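Side-chain contact in putative uncharacterized protein (Lodderomyces elongisporus, PDB 4IVF), which probably acts as a glutathione transferase, binding two glutathione molecules in each subunit of a dimer: residues K9-P14 with E46-K51. Residues are numbered along the deposited sequence; the frame is centred on the assembly and turned at random.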
ATOM      1  N   LYS F   9      19.938   5.975   8.269  1.00 21.49           N
ATOM      2  CA  LYS F   9      19.420   7.326   8.440  1.00 23.71           C
ATOM      3  C   LYS F   9      17.914   7.326   8.206  1.00 22.41           C
ATOM      4  O   LYS F   9      17.438   6.871   7.161  1.00 17.97           O
ATOM      5  CB  LYS F   9      20.126   8.330   7.521  1.00 25.62           C
ATOM      6  CG  LYS F   9      19.585   9.765   7.615  1.00 32.56           C
ATOM      7  CD  LYS F   9      20.281  10.608   8.692  1.00 39.27           C
ATOM      8  CE  LYS F   9      20.184  12.099   8.350  1.00 51.35           C
ATOM      9  NZ  LYS F   9      20.828  13.054   9.328  1.00 55.22           N
ATOM     10  N   LEU F  10      17.177   7.832   9.192  1.00 16.89           N
ATOM     11  CA  LEU F  10      15.725   7.886   9.128  1.00 13.99           C
ATOM     12  C   LEU F  10      15.233   9.331   9.030  1.00 18.12           C
ATOM     13  O   LEU F  10      15.438  10.127   9.950  1.00 17.35           O
ATOM     14  CB  LEU F  10      15.118   7.216  10.363  1.00 13.81           C
ATOM     15  CG  LEU F  10      13.605   7.318  10.498  1.00 13.00           C
ATOM     16  CD1 LEU F  10      12.902   6.667   9.304  1.00 12.21           C
ATOM     17  CD2 LEU F  10      13.130   6.672  11.812  1.00 19.62           C
ATOM     18  N   TYR F  11      14.600   9.659   7.907  1.00 13.46           N
ATOM     19  CA  TYR F  11      13.962  10.954   7.725  1.00 13.48           C
ATOM     20  C   TYR F  11      12.519  10.782   8.166  1.00 16.77           C
ATOM     21  O   TYR F  11      11.766  10.003   7.580  1.00 15.84           O
ATOM     22  CB  TYR F  11      14.043  11.408   6.260  1.00 13.48           C
ATOM     23  CG  TYR F  11      15.475  11.561   5.776  1.00 24.36           C
ATOM     24  CD1 TYR F  11      16.226  12.671   6.124  1.00 15.45           C
ATOM     25  CD2 TYR F  11      16.083  10.584   4.994  1.00 23.77           C
ATOM     26  CE1 TYR F  11      17.536  12.810   5.715  1.00 16.49           C
ATOM     27  CE2 TYR F  11      17.409  10.725   4.574  1.00 23.97           C
ATOM     28  CZ  TYR F  11      18.120  11.847   4.931  1.00 16.49           C
ATOM     29  OH  TYR F  11      19.429  12.011   4.532  1.00 22.98           O
ATOM     30  N   THR F  12      12.135  11.481   9.223  1.00 18.50           N
ATOM     31  CA  THR F  12      10.848  11.202   9.822  1.00 18.22           C
ATOM     32  C   THR F  12      10.263  12.390  10.575  1.00 17.26           C
ATOM     33  O   THR F  12      10.848  13.476  10.608  1.00 17.93           O
ATOM     34  CB  THR F  12      10.939   9.970  10.744  1.00 18.73           C
ATOM     35  OG1 THR F  12       9.625   9.583  11.172  1.00 18.49           O
ATOM     36  CG2 THR F  12      11.825  10.257  11.951  1.00 16.53           C
ATOM     37  N   ALA F  13       9.089  12.160  11.157  1.00 17.60           N
ATOM     38  CA  ALA F  13       8.373  13.140  11.965  1.00 18.71           C
ATOM     39  C   ALA F  13       7.499  12.341  12.931  1.00 21.01           C
ATOM     40  O   ALA F  13       7.183  11.182  12.661  1.00 13.93           O
ATOM     41  CB  ALA F  13       7.507  14.042  11.071  1.00 13.28           C
ATOM     42  N   PRO F  14       7.091  12.953  14.054  1.00 19.66           N
ATOM     43  CA  PRO F  14       6.291  12.195  15.027  1.00 25.17           C
ATOM     44  C   PRO F  14       4.854  11.970  14.541  1.00 23.82           C
ATOM     45  O   PRO F  14       3.955  12.746  14.856  1.00 20.63           O
ATOM     46  CB  PRO F  14       6.329  13.080  16.275  1.00 20.44           C
ATOM     47  CG  PRO F  14       6.594  14.448  15.757  1.00 21.55           C
ATOM     48  CD  PRO F  14       7.408  14.313  14.520  1.00 15.02           C
ATOM     49  N   GLU F  46      10.787  20.515   0.362  1.00 20.28           N
ATOM     50  CA  GLU F  46      12.020  21.209  -0.014  1.00 22.69           C
ATOM     51  C   GLU F  46      12.747  20.461  -1.125  1.00 22.25           C
ATOM     52  O   GLU F  46      12.705  19.226  -1.175  1.00 20.65           O
ATOM     53  CB  GLU F  46      12.922  21.403   1.203  1.00 29.65           C
ATOM     54  CG  GLU F  46      12.401  22.475   2.155  1.00 42.07           C
ATOM     55  CD  GLU F  46      13.179  22.542   3.457  1.00 54.00           C
ATOM     56  OE1 GLU F  46      14.080  21.696   3.663  1.00 60.70           O
ATOM     57  OE2 GLU F  46      12.885  23.439   4.278  1.00 54.14           O
ATOM     58  N   ASP F  47      13.399  21.211  -2.017  1.00 20.28           N
ATOM     59  CA  ASP F  47      14.012  20.645  -3.229  1.00 24.90           C
ATOM     60  C   ASP F  47      14.950  19.474  -2.941  1.00 24.73           C
ATOM     61  O   ASP F  47      14.885  18.435  -3.604  1.00 23.89           O
ATOM     62  CB  ASP F  47      14.764  21.719  -4.038  1.00 25.48           C
ATOM     63  CG  ASP F  47      13.833  22.754  -4.662  1.00 36.05           C
ATOM     64  OD1 ASP F  47      12.686  22.404  -5.032  1.00 40.88           O
ATOM     65  OD2 ASP F  47      14.253  23.926  -4.795  1.00 40.50           O
ATOM     66  N   TRP F  48      15.808  19.641  -1.944  1.00 20.56           N
ATOM     67  CA  TRP F  48      16.802  18.627  -1.621  1.00 20.42           C
ATOM     68  C   TRP F  48      16.179  17.274  -1.249  1.00 18.79           C
ATOM     69  O   TRP F  48      16.756  16.224  -1.536  1.00 22.14           O
ATOM     70  CB  TRP F  48      17.701  19.110  -0.487  1.00 21.29           C
ATOM     71  CG  TRP F  48      17.043  19.086   0.852  1.00 20.44           C
ATOM     72  CD1 TRP F  48      16.364  20.101   1.443  1.00 20.68           C
ATOM     73  CD2 TRP F  48      16.990  17.982   1.762  1.00 19.39           C
ATOM     74  NE1 TRP F  48      15.898  19.711   2.672  1.00 22.97           N
ATOM     75  CE2 TRP F  48      16.262  18.407   2.888  1.00 25.38           C
ATOM     76  CE3 TRP F  48      17.482  16.666   1.730  1.00 19.38           C
ATOM     77  CZ2 TRP F  48      16.022  17.571   3.979  1.00 18.18           C
ATOM     78  CZ3 TRP F  48      17.244  15.841   2.815  1.00 17.98           C
ATOM     79  CH2 TRP F  48      16.522  16.297   3.924  1.00 21.29           C
ATOM     80  N   PHE F  49      15.010  17.296  -0.611  1.00 17.78           N
ATOM     81  CA  PHE F  49      14.388  16.052  -0.134  1.00 16.41           C
ATOM     82  C   PHE F  49      13.565  15.352  -1.213  1.00 15.69           C
ATOM     83  O   PHE F  49      13.500  14.119  -1.275  1.00 14.97           O
ATOM     84  CB  PHE F  49      13.528  16.303   1.105  1.00 15.81           C
ATOM     85  CG  PHE F  49      12.940  15.045   1.690  1.00 16.73           C
ATOM     86  CD1 PHE F  49      13.762  14.106   2.313  1.00 14.51           C
ATOM     87  CD2 PHE F  49      11.577  14.796   1.606  1.00 13.76           C
ATOM     88  CE1 PHE F  49      13.232  12.932   2.844  1.00 18.56           C
ATOM     89  CE2 PHE F  49      11.031  13.619   2.142  1.00 16.12           C
ATOM     90  CZ  PHE F  49      11.864  12.684   2.757  1.00 13.82           C
ATOM     91  N   VAL F  50      12.940  16.163  -2.060  1.00 16.05           N
ATOM     92  CA  VAL F  50      12.182  15.680  -3.193  1.00 17.05           C
ATOM     93  C   VAL F  50      13.092  14.968  -4.202  1.00 22.14           C
ATOM     94  O   VAL F  50      12.648  14.060  -4.903  1.00 23.25           O
ATOM     95  CB  VAL F  50      11.367  16.836  -3.817  1.00 20.70           C
ATOM     96  CG1 VAL F  50      10.788  16.464  -5.182  1.00 17.92           C
ATOM     97  CG2 VAL F  50      10.263  17.245  -2.861  1.00 18.25           C
ATOM     98  N   LYS F  51      14.369  15.356  -4.258  1.00 25.76           N
ATOM     99  CA  LYS F  51      15.342  14.628  -5.077  1.00 22.84           C
ATOM    100  C   LYS F  51      15.547  13.211  -4.552  1.00 23.72           C
ATOM    101  O   LYS F  51      15.741  12.279  -5.333  1.00 19.96           O
ATOM    102  CB  LYS F  51      16.694  15.338  -5.123  1.00 24.36           C
ATOM    103  CG  LYS F  51      16.690  16.662  -5.858  1.00 28.34           C
ATOM    104  CD  LYS F  51      18.085  17.247  -5.910  1.00 31.76           C
ATOM    105  CE  LYS F  51      18.033  18.752  -6.075  1.00 44.93           C
ATOM    106  NZ  LYS F  51      19.265  19.393  -5.534  1.00 53.00           N
TER
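Y11 meets two aromatic rings of the segment E46-K51, W48 and F49, and these three side chains make up the whole contact. The indole comes in by the far end of its six-membered ring: W48 CH2 lies 4.0 Å from Y11 CE1, which sits close to the indole plane. Ring centroids 6.0 Å apart and planes at 62° identify an offset edge-to-face pair, with W48 giving the edge and Y11 the face. F49 makes a second pair of the same kind near the root of the Y11 side chain, its CE1 lying 3.8 Å from Y11 CB and close to Y11 CG. Here the centroids are 5.8 Å apart, and the F49 edge again turns toward the Y11 face. Only 121 Å² is buried over the two sides, and the nearest approaches are all carbon to carbon.

In the thioredoxin-like N-terminal domain of this glutathione transferase homolog, the cluster joins strand 8-12, an inner strand of the four-stranded sheet, to the short helix 47-52. The CA atoms of Y11 and F49 remain 9.4 Å apart, so the rings bridge the gap between strand and helix.

F49 reaches the strand with CG anti to its backbone N (chi1 -176°), while W48 CG lies between N and the carbonyl carbon (chi1 74°). F49 CB rests 3.7 Å above the indole plane, over its centre. The indole is further fixed by W48 NE1, which donates nearly in the ring plane to E46 OE1 at 2.9 Å. E46 is the N-cap residue, and its O accepts from both F49 N and V50 N. Farther out, F37 packs against F49 and Q35 of strand 32-36 touches Y11 and W48, while the nearest atoms of the F49 and I58 side chains are about 4 Å apart, I58 being a glutathione-binding residue.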